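Local atomic coordinates of glycoside hydrolase family 81 (Clostridium thermocellum, PDB entry 6FOP), a protein that probably hydrolyses the beta-1,3-glucosidic linkages of glucans such as laminarin, serving the cellulosome of its bacterium. Residues W535-L538 with Y539-F543; G520-L523 with Y524-V528; M554-G557 with G558-C561; S480-A483 with G484-D487. One frame throughout, in Å; residues are numbered along the deposited sequence.

Contact 1: W535-L538 with Y539-F543. With MG (magnesium ion), chain B.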
loop_
_atom_site.group_PDB
_atom_site.type_symbol
_atom_site.label_atom_id
_atom_site.label_comp_id
_atom_site.label_asym_id
_atom_site.label_seq_id
_atom_site.Cartn_x
_atom_site.Cartn_y
_atom_site.Cartn_z
ATOM N N TRP A 535 9.590 1.039 6.114
ATOM C CA TRP A 535 10.752 1.055 5.204
ATOM C C TRP A 535 11.944 1.848 5.744
ATOM O O TRP A 535 13.079 1.383 5.696
ATOM C CB TRP A 535 10.333 1.593 3.813
ATOM C CG TRP A 535 9.664 0.584 2.903
ATOM C CD1 TRP A 535 10.248 -0.117 1.938
ATOM C CD2 TRP A 535 8.276 0.143 2.927
ATOM N NE1 TRP A 535 9.356 -0.932 1.297
ATOM C CE2 TRP A 535 8.125 -0.792 1.885
ATOM C CE3 TRP A 535 7.150 0.480 3.688
ATOM C CZ2 TRP A 535 6.899 -1.393 1.585
ATOM C CZ3 TRP A 535 5.934 -0.132 3.396
ATOM C CH2 TRP A 535 5.831 -1.078 2.374
ATOM N N PHE A 536 11.682 3.031 6.298
ATOM C CA PHE A 536 12.769 3.898 6.760
ATOM C C PHE A 536 12.944 3.974 8.279
ATOM O O PHE A 536 13.976 4.473 8.733
ATOM C CB PHE A 536 12.582 5.324 6.234
ATOM C CG PHE A 536 12.570 5.447 4.731
ATOM C CD1 PHE A 536 13.488 4.761 3.959
ATOM C CD2 PHE A 536 11.659 6.286 4.083
ATOM C CE1 PHE A 536 13.487 4.870 2.574
ATOM C CE2 PHE A 536 11.673 6.426 2.688
ATOM C CZ PHE A 536 12.572 5.691 1.938
ATOM N N ASP A 537 11.941 3.500 9.039
ATOM C CA ASP A 537 11.953 3.560 10.519
ATOM C C ASP A 537 12.557 4.883 11.018
ATOM O O ASP A 537 13.530 4.917 11.782
ATOM C CB ASP A 537 12.705 2.347 11.116
ATOM C CG ASP A 537 12.556 2.219 12.619
ATOM O OD1 ASP A 537 11.653 2.824 13.199
ATOM O OD2 ASP A 537 13.362 1.445 13.215
ATOM N N LEU A 538 11.942 5.984 10.602
ATOM C CA LEU A 538 12.436 7.308 10.989
ATOM C C LEU A 538 12.452 7.549 12.486
ATOM O O LEU A 538 13.300 8.276 12.987
ATOM C CB LEU A 538 11.640 8.418 10.300
ATOM C CG LEU A 538 11.661 8.496 8.783
ATOM C CD1 LEU A 538 10.943 9.761 8.357
ATOM C CD2 LEU A 538 13.081 8.505 8.258
ATOM N N TYR A 539 11.511 6.927 13.193
ATOM C CA TYR A 539 11.381 7.147 14.643
ATOM C C TYR A 539 12.273 6.178 15.456
ATOM O O TYR A 539 12.311 6.253 16.678
ATOM C CB TYR A 539 9.909 7.041 15.044
ATOM C CG TYR A 539 9.063 8.099 14.385
ATOM C CD1 TYR A 539 8.933 9.368 14.950
ATOM C CD2 TYR A 539 8.429 7.852 13.176
ATOM C CE1 TYR A 539 8.177 10.351 14.323
ATOM C CE2 TYR A 539 7.690 8.836 12.534
ATOM C CZ TYR A 539 7.550 10.067 13.118
ATOM O OH TYR A 539 6.801 11.018 12.454
ATOM N N LYS A 540 12.951 5.266 14.759
ATOM C CA LYS A 540 13.956 4.389 15.342
ATOM C C LYS A 540 13.374 3.466 16.413
ATOM O O LYS A 540 14.060 3.109 17.360
ATOM C CB LYS A 540 15.154 5.196 15.886
ATOM C CG LYS A 540 15.751 6.210 14.916
ATOM C CD LYS A 540 16.403 5.526 13.747
ATOM C CE LYS A 540 17.066 6.527 12.798
ATOM N NZ LYS A 540 17.801 5.798 11.713
ATOM N N ASP A 541 12.121 3.071 16.237
ATOM C CA ASP A 541 11.448 2.173 17.181
ATOM C C ASP A 541 10.705 1.003 16.555
ATOM O O ASP A 541 10.036 0.271 17.262
ATOM C CB ASP A 541 10.528 2.957 18.127
ATOM C CG ASP A 541 9.407 3.679 17.422
ATOM O OD1 ASP A 541 9.260 3.543 16.191
ATOM O OD2 ASP A 541 8.670 4.406 18.122
ATOM N N ILE A 542 10.824 0.806 15.244
ATOM C CA ILE A 542 10.198 -0.304 14.544
ATOM C C ILE A 542 11.161 -1.480 14.415
ATOM O O ILE A 542 10.828 -2.599 14.783
ATOM C CB ILE A 542 9.668 0.118 13.152
ATOM C CG1 ILE A 542 8.720 1.327 13.260
ATOM C CG2 ILE A 542 9.019 -1.081 12.457
ATOM C CD1 ILE A 542 7.432 1.065 13.994
ATOM N N PHE A 543 12.355 -1.230 13.868
ATOM C CA PHE A 543 13.282 -2.306 13.539
ATOM C C PHE A 543 13.921 -2.864 14.797
ATOM O O PHE A 543 14.234 -2.126 15.728
ATOM C CB PHE A 543 14.368 -1.854 12.562
ATOM C CG PHE A 543 13.864 -1.387 11.215
ATOM C CD1 PHE A 543 12.572 -1.667 10.749
ATOM C CD2 PHE A 543 14.705 -0.661 10.395
ATOM C CE1 PHE A 543 12.144 -1.224 9.507
ATOM C CE2 PHE A 543 14.286 -0.242 9.142
ATOM C CZ PHE A 543 12.994 -0.498 8.717
HETATM MG MG MG B . 15.948 1.465 17.289
HETATM O O HOH W 1 16.022 3.824 10.632
HETATM O O HOH W 2 9.640 4.650 12.674
HETATM O O HOH W 3 14.496 0.608 15.678
HETATM O O HOH W 4 17.008 2.147 15.299
HETATM O O HOH W 5 17.056 3.060 18.199
#
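CB of D537 sits over one face of F543, above the middle of the ring and 3.6 Å from its centroid, in a CH-pi contact almost on the ring normal. The same ring turns its edge to the backbone of W535, whose O lies 3.6 Å from F543 CZ. With CG of D537 anti to its backbone N (chi1 -170°), the carboxylate is carried past the ring and in among the amides of residues 541 to 543. Each oxygen has its own share of them. OD2 takes the N-H of F543 at 2.9 Å in a nearly straight bond (172°), the donor standing well above the carboxylate plane. OD1 takes I542 N at 3.0 Å, less far out of that plane, and a weaker bond from D541 N. Water 2 links OD1 to Y539 N, and water 3 donates to both OD2 and F543 O, so the buried carboxylate has amide and water partners on both oxygens. The nearby carboxylate of D541 instead forms a salt bridge with R269. K540 N closes the turn on D537 O at 3.1 Å, while the bent lysine chain runs past that carbonyl and its NZ donates to water 1, which lies within hydrogen-bonding distance of F536 O. Water 3 joins a magnesium ion to the D537 carboxylate. D537, just beyond helix 514-534, is the first residue to leave helical angles and has positive phi; it opens a type I beta turn, D537 to K540, with the magnesium ion bound at 2.5 Å by the carbonyl O of its last residue, K540.

Contact 2: G520-L523 with Y524-V528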
loop_
_atom_site.group_PDB
_atom_site.type_symbol
_atom_site.label_atom_id
_atom_site.label_comp_id
_atom_site.label_asym_id
_atom_site.label_seq_id
_atom_site.Cartn_x
_atom_site.Cartn_y
_atom_site.Cartn_z
ATOM N N GLY A 520 -6.702 10.128 -4.084
ATOM C CA GLY A 520 -5.252 10.241 -4.213
ATOM C C GLY A 520 -4.585 10.749 -2.953
ATOM O O GLY A 520 -3.526 10.239 -2.555
ATOM N N ILE A 521 -5.163 11.783 -2.346
ATOM C CA ILE A 521 -4.616 12.361 -1.130
ATOM C C ILE A 521 -4.623 11.331 -0.013
ATOM O O ILE A 521 -3.653 11.201 0.736
ATOM C CB ILE A 521 -5.294 13.690 -0.765
ATOM C CG1 ILE A 521 -4.988 14.723 -1.855
ATOM C CG2 ILE A 521 -4.865 14.172 0.617
ATOM C CD1 ILE A 521 -5.746 16.020 -1.724
ATOM N N TYR A 522 -5.720 10.601 0.106
ATOM C CA TYR A 522 -5.825 9.493 1.072
ATOM C C TYR A 522 -4.712 8.460 0.891
ATOM O O TYR A 522 -3.970 8.097 1.833
ATOM C CB TYR A 522 -7.225 8.857 0.962
ATOM C CG TYR A 522 -7.360 7.447 1.538
ATOM C CD1 TYR A 522 -7.323 7.233 2.911
ATOM C CD2 TYR A 522 -7.469 6.340 0.714
ATOM C CE1 TYR A 522 -7.432 5.956 3.449
ATOM C CE2 TYR A 522 -7.551 5.061 1.255
ATOM C CZ TYR A 522 -7.538 4.882 2.604
ATOM O OH TYR A 522 -7.618 3.607 3.118
ATOM N N LEU A 523 -4.587 7.965 -0.339
ATOM C CA LEU A 523 -3.570 6.942 -0.624
ATOM C C LEU A 523 -2.161 7.438 -0.403
ATOM O O LEU A 523 -1.340 6.772 0.229
ATOM C CB LEU A 523 -3.748 6.401 -2.041
ATOM C CG LEU A 523 -5.088 5.717 -2.328
ATOM C CD1 LEU A 523 -5.294 5.528 -3.829
ATOM C CD2 LEU A 523 -5.157 4.362 -1.614
ATOM N N TYR A 524 -1.864 8.590 -0.991
ATOM C CA TYR A 524 -0.540 9.174 -0.920
ATOM C C TYR A 524 -0.116 9.454 0.509
ATOM O O TYR A 524 0.965 9.043 0.955
ATOM C CB TYR A 524 -0.537 10.479 -1.739
ATOM C CG TYR A 524 0.746 11.276 -1.656
ATOM C CD1 TYR A 524 1.838 10.995 -2.470
ATOM C CD2 TYR A 524 0.878 12.297 -0.733
ATOM C CE1 TYR A 524 3.016 11.733 -2.358
ATOM C CE2 TYR A 524 2.041 13.045 -0.642
ATOM C CZ TYR A 524 3.109 12.756 -1.448
ATOM O OH TYR A 524 4.251 13.499 -1.334
ATOM N N THR A 525 -0.955 10.171 1.245
ATOM C CA THR A 525 -0.610 10.575 2.593
ATOM C C THR A 525 -0.411 9.361 3.494
ATOM O O THR A 525 0.534 9.287 4.274
ATOM C CB THR A 525 -1.689 11.528 3.129
ATOM O OG1 THR A 525 -1.847 12.649 2.217
ATOM C CG2 THR A 525 -1.315 12.059 4.484
ATOM N N THR A 526 -1.320 8.388 3.359
ATOM C CA THR A 526 -1.234 7.217 4.226
ATOM C C THR A 526 -0.000 6.365 3.868
ATOM O O THR A 526 0.755 5.974 4.764
ATOM C CB THR A 526 -2.502 6.390 4.140
ATOM O OG1 THR A 526 -3.645 7.197 4.445
ATOM C CG2 THR A 526 -2.429 5.241 5.152
ATOM N N GLU A 527 0.236 6.088 2.573
ATOM C CA GLU A 527 1.410 5.312 2.213
ATOM C C GLU A 527 2.697 5.959 2.684
ATOM O O GLU A 527 3.597 5.277 3.190
ATOM C CB GLU A 527 1.424 4.974 0.716
ATOM C CG GLU A 527 2.436 3.886 0.377
ATOM C CD GLU A 527 1.888 2.646 -0.319
ATOM O OE1 GLU A 527 0.745 2.677 -0.847
ATOM O OE2 GLU A 527 2.602 1.610 -0.295
ATOM N N VAL A 528 2.777 7.278 2.569
ATOM C CA VAL A 528 3.968 7.978 3.039
ATOM C C VAL A 528 4.159 7.732 4.553
ATOM O O VAL A 528 5.276 7.475 5.017
ATOM C CB VAL A 528 3.880 9.481 2.726
ATOM C CG1 VAL A 528 4.929 10.263 3.511
ATOM C CG2 VAL A 528 4.082 9.712 1.214
#
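T525 and T526 each turn a hydroxyl back onto the carbonyl one helical turn earlier: T525 OG1 donates to I521 O at 2.7 Å and T526 OG1 to Y522 O at 2.8 Å. In both threonines OG1 lies beside the backbone N (chi1 -55° and -56°), which swings the hydroxyl back toward the N-terminal side of the helix. Y522 O therefore carries two bonds, the amide and the hydroxyl of T526 reaching it from opposite faces of its plane; I521 O is bonded likewise in one of the two conformers modelled for T525. The regular i to i+4 ladder continues with Y524 N on G520 O at 2.8 Å and E527 N on L523 O at 2.9 Å. All this lies on a buried part of helix 514-534 of the C-terminal domain, a member of the six-hairpin clan and thus probably part of an (alpha/alpha)6 barrel. V528 CG2 rests over one face of the Y524 ring, 4.1 Å above its plane, and Y524 OH bonds to A584 O. Farther out, the carboxylate of E527 is held by S477, W501 and Q491, while the Y522 ring stacks on W232 of strand 223-235.

Contact 3: M554-G557 with G558-C561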
loop_
_atom_site.group_PDB
_atom_site.type_symbol
_atom_site.label_atom_id
_atom_site.label_comp_id
_atom_site.label_asym_id
_atom_site.label_seq_id
_atom_site.Cartn_x
_atom_site.Cartn_y
_atom_site.Cartn_z
ATOM N N MET A 554 12.456 -4.495 1.388
ATOM C CA MET A 554 11.242 -5.286 1.180
ATOM C C MET A 554 10.532 -5.559 2.486
ATOM O O MET A 554 11.148 -5.991 3.453
ATOM C CB MET A 554 11.535 -6.595 0.445
ATOM C CG MET A 554 12.016 -6.389 -0.947
ATOM S SD MET A 554 12.128 -7.802 -2.040
ATOM C CE MET A 554 10.491 -8.385 -1.951
ATOM N N VAL A 555 9.230 -5.301 2.462
ATOM C CA VAL A 555 8.343 -5.563 3.584
ATOM C C VAL A 555 7.363 -6.658 3.193
ATOM O O VAL A 555 6.676 -6.547 2.168
ATOM C CB VAL A 555 7.573 -4.268 3.980
ATOM C CG1 VAL A 555 6.509 -4.542 5.060
ATOM C CG2 VAL A 555 8.569 -3.192 4.401
ATOM N N TRP A 556 7.348 -7.718 4.007
ATOM C CA TRP A 556 6.463 -8.851 3.837
ATOM C C TRP A 556 5.512 -8.959 5.018
ATOM O O TRP A 556 5.690 -8.315 6.058
ATOM C CB TRP A 556 7.257 -10.163 3.752
ATOM C CG TRP A 556 8.176 -10.296 2.574
ATOM C CD1 TRP A 556 9.396 -9.688 2.384
ATOM C CD2 TRP A 556 7.981 -11.151 1.463
ATOM N NE1 TRP A 556 9.931 -10.102 1.200
ATOM C CE2 TRP A 556 9.088 -10.989 0.605
ATOM C CE3 TRP A 556 6.947 -12.007 1.084
ATOM C CZ2 TRP A 556 9.193 -11.660 -0.606
ATOM C CZ3 TRP A 556 7.041 -12.672 -0.126
ATOM C CH2 TRP A 556 8.166 -12.505 -0.957
ATOM N N GLY A 557 4.488 -9.794 4.876
ATOM C CA GLY A 557 3.683 -10.164 6.039
ATOM C C GLY A 557 4.479 -10.783 7.179
ATOM O O GLY A 557 4.226 -10.491 8.367
ATOM N N GLY A 558 5.444 -11.617 6.811
ATOM C CA GLY A 558 6.186 -12.460 7.767
ATOM C C GLY A 558 7.654 -12.135 7.936
ATOM O O GLY A 558 8.303 -12.813 8.719
ATOM N N LYS A 559 8.180 -11.092 7.284
ATOM C CA LYS A 559 9.568 -10.650 7.497
ATOM C C LYS A 559 9.730 -9.261 6.919
ATOM O O LYS A 559 8.873 -8.776 6.186
ATOM C CB LYS A 559 10.574 -11.599 6.860
ATOM C CG LYS A 559 10.616 -11.587 5.337
ATOM C CD LYS A 559 11.741 -12.455 4.832
ATOM C CE LYS A 559 11.805 -12.475 3.315
ATOM N NZ LYS A 559 12.894 -13.382 2.853
ATOM N N TYR A 560 10.856 -8.635 7.227
ATOM C CA TYR A 560 11.325 -7.505 6.423
ATOM C C TYR A 560 12.796 -7.699 6.237
ATOM O O TYR A 560 13.449 -8.371 7.026
ATOM C CB TYR A 560 11.006 -6.141 7.033
ATOM C CG TYR A 560 11.434 -5.920 8.454
ATOM C CD1 TYR A 560 12.721 -5.470 8.748
ATOM C CD2 TYR A 560 10.557 -6.186 9.509
ATOM C CE1 TYR A 560 13.118 -5.280 10.073
ATOM C CE2 TYR A 560 10.922 -5.972 10.824
ATOM C CZ TYR A 560 12.201 -5.542 11.120
ATOM O OH TYR A 560 12.560 -5.339 12.446
ATOM N N CYS A 561 13.330 -7.141 5.160
ATOM C CA CYS A 561 14.720 -7.422 4.842
ATOM C C CYS A 561 15.345 -6.371 3.951
ATOM O O CYS A 561 14.676 -5.487 3.426
ATOM C CB CYS A 561 14.835 -8.784 4.184
ATOM S SG CYS A 561 13.974 -8.874 2.607
#
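K559 takes chi1 of 71°, which sets CG between its backbone N and carbonyl carbon, and its chain is fully extended from there; W556 has CG beside its own backbone N (chi1 -64°). The two side chains consequently run alongside each other in the same direction. CE of K559 lies over one face of the indole, 3.9 Å from the centroid of the five-membered ring of W556 and displaced toward the rim, a CH-pi contact; K559 CG also approaches W556 CD1, at 3.7 Å. The ammonium lies farther along, at a distance that allows at most a weak cation-pi attraction. It bonds to a 2-methyl-2,4-pentanediol molecule, probably from the crystallisation liquor, and makes a long, weak ion pair with D487. Two residues on from K559, C561 SG lies 4.0 Å from M554 CB across the strands and obliquely beside the W556 ring. On the opposite face of the hairpin from M554 and C561, V555 and Y560 form a non-hydrogen-bonded pair, and Y560 OH reaches S544 N. Three backbone bonds hold the strands together: M554 N to C561 O at 3.2 Å, C561 N to M554 O at 3.0 Å, and W556 N to K559 O at 2.9 Å. The last two donors lie nearly along the C=O axis. G557 and G558 make the reversal, with backbone angles close to those of a type I turn, and the strand axes run antiparallel at 176°. It is a tight beta hairpin with a two-residue loop, forming the inner pair of a four-stranded antiparallel sheet between strands 80-82 and 490-491.

Contact 4: S480-A483 with G484-D487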
loop_
_atom_site.group_PDB
_atom_site.type_symbol
_atom_site.label_atom_id
_atom_site.label_comp_id
_atom_site.label_asym_id
_atom_site.label_seq_id
_atom_site.Cartn_x
_atom_site.Cartn_y
_atom_site.Cartn_z
ATOM N N SER A 480 2.079 -8.510 -4.703
ATOM C CA SER A 480 1.713 -9.846 -5.214
ATOM C C SER A 480 0.206 -9.960 -5.354
ATOM O O SER A 480 -0.515 -9.678 -4.412
ATOM C CB SER A 480 2.212 -10.927 -4.261
ATOM O OG SER A 480 1.859 -12.218 -4.711
ATOM N N GLY A 481 -0.269 -10.428 -6.509
ATOM C CA GLY A 481 -1.699 -10.684 -6.652
ATOM C C GLY A 481 -2.238 -11.752 -5.711
ATOM O O GLY A 481 -3.380 -11.653 -5.255
ATOM N N HIS A 482 -1.391 -12.750 -5.430
ATOM C CA HIS A 482 -1.803 -13.988 -4.784
ATOM C C HIS A 482 -1.235 -14.227 -3.390
ATOM O O HIS A 482 -1.797 -15.060 -2.658
ATOM C CB HIS A 482 -1.467 -15.173 -5.705
ATOM C CG HIS A 482 -0.063 -15.185 -6.193
ATOM N ND1 HIS A 482 1.002 -15.529 -5.404
ATOM C CD2 HIS A 482 0.461 -14.794 -7.371
ATOM C CE1 HIS A 482 2.121 -15.416 -6.092
ATOM N NE2 HIS A 482 1.817 -14.955 -7.287
ATOM N N ALA A 483 -0.131 -13.572 -3.013
ATOM C CA ALA A 483 0.480 -13.778 -1.679
ATOM C C ALA A 483 0.856 -15.243 -1.435
ATOM O O ALA A 483 0.846 -15.743 -0.305
ATOM C CB ALA A 483 -0.402 -13.237 -0.575
ATOM N N GLY A 484 1.278 -15.932 -2.477
ATOM C CA GLY A 484 1.572 -17.364 -2.432
ATOM C C GLY A 484 3.001 -17.647 -1.979
ATOM O O GLY A 484 3.747 -18.367 -2.657
ATOM N N PHE A 485 3.339 -17.139 -0.798
ATOM C CA PHE A 485 4.679 -17.265 -0.215
ATOM C C PHE A 485 4.527 -17.577 1.272
ATOM O O PHE A 485 3.559 -17.152 1.906
ATOM C CB PHE A 485 5.437 -15.935 -0.349
ATOM C CG PHE A 485 5.600 -15.462 -1.745
ATOM C CD1 PHE A 485 6.675 -15.893 -2.491
ATOM C CD2 PHE A 485 4.718 -14.529 -2.298
ATOM C CE1 PHE A 485 6.839 -15.441 -3.789
ATOM C CE2 PHE A 485 4.893 -14.052 -3.591
ATOM C CZ PHE A 485 5.947 -14.518 -4.335
ATOM N N ALA A 486 5.483 -18.316 1.830
ATOM C CA ALA A 486 5.503 -18.552 3.265
ATOM C C ALA A 486 5.423 -17.263 4.068
ATOM O O ALA A 486 4.812 -17.244 5.137
ATOM C CB ALA A 486 6.750 -19.322 3.668
ATOM N N ASP A 487 6.070 -16.200 3.571
ATOM C CA ASP A 487 6.084 -14.909 4.258
ATOM C C ASP A 487 4.976 -13.950 3.875
ATOM O O ASP A 487 4.998 -12.771 4.282
ATOM C CB ASP A 487 7.455 -14.263 4.071
ATOM C CG ASP A 487 8.536 -15.011 4.822
ATOM O OD1 ASP A 487 8.251 -15.560 5.915
ATOM O OD2 ASP A 487 9.646 -15.090 4.323
#
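G484 donates its backbone N-H to H482 ND1 at 3.0 Å, close to the plane of the imidazole (12° out of it) and at the ring edge. This bond rests on the first torsion of the histidine (51°), which places CG between backbone N and carbonyl carbon and folds the ring over its own chain toward the residues that follow. Two further hydrogen bonds shape the backbone. F485 N returns to A483 O at 2.9 Å, weak and bent, closing an inverse gamma turn centred on G484. Just upstream, S480 OG accepts A483 N at 2.9 Å, and H482 N more weakly, the mark of an ST motif.

Ring contacts complete the loop. S480 OG stands 3.4 Å above the plane of the H482 ring, over its centre, and also meets the edge of the F485 ring, 3.7 Å from CE2. The H482 and F485 rings are inclined by 30° and strongly offset, with centroids 5.8 Å apart, so little of one lies over the other; their nearest approach is H482 CE1 to F485 CE2 at 4.0 Å. Beyond the loop's own residues, W556 meets the F485 ring edge-to-face.

The other nitrogen of the histidine, NE2, bonds to E412 OE1. With both nitrogens engaged and the serine oxygen over one face, the rotation of the ring is fixed within the loop between strands 476-477 and 490-491. Because ND1 accepts from a backbone amide, the imidazole proton probably sits on NE2, toward that glutamate.

Contact 2 lies nearest the centre of the chain (about 9 Å between centres), with all its touching residues buried, and is held by regular helical bonds; contact 3 is a buried sheet hairpin. Contacts 1 and 4 are partly exposed loops in which side chains, an aspartate in contact 1, a serine and a histidine in contact 4, accept backbone amides, contact 1 adding water and a magnesium ion. Contact 2 lies on helix 514-534 and contact 1 in the loop that follows it, yet they do not touch. Contact 3 joins its neighbours: F543 CA of contact 1 lies 3.3 Å from Y560 OH, and G558 N probably bonds to D487 O of contact 4.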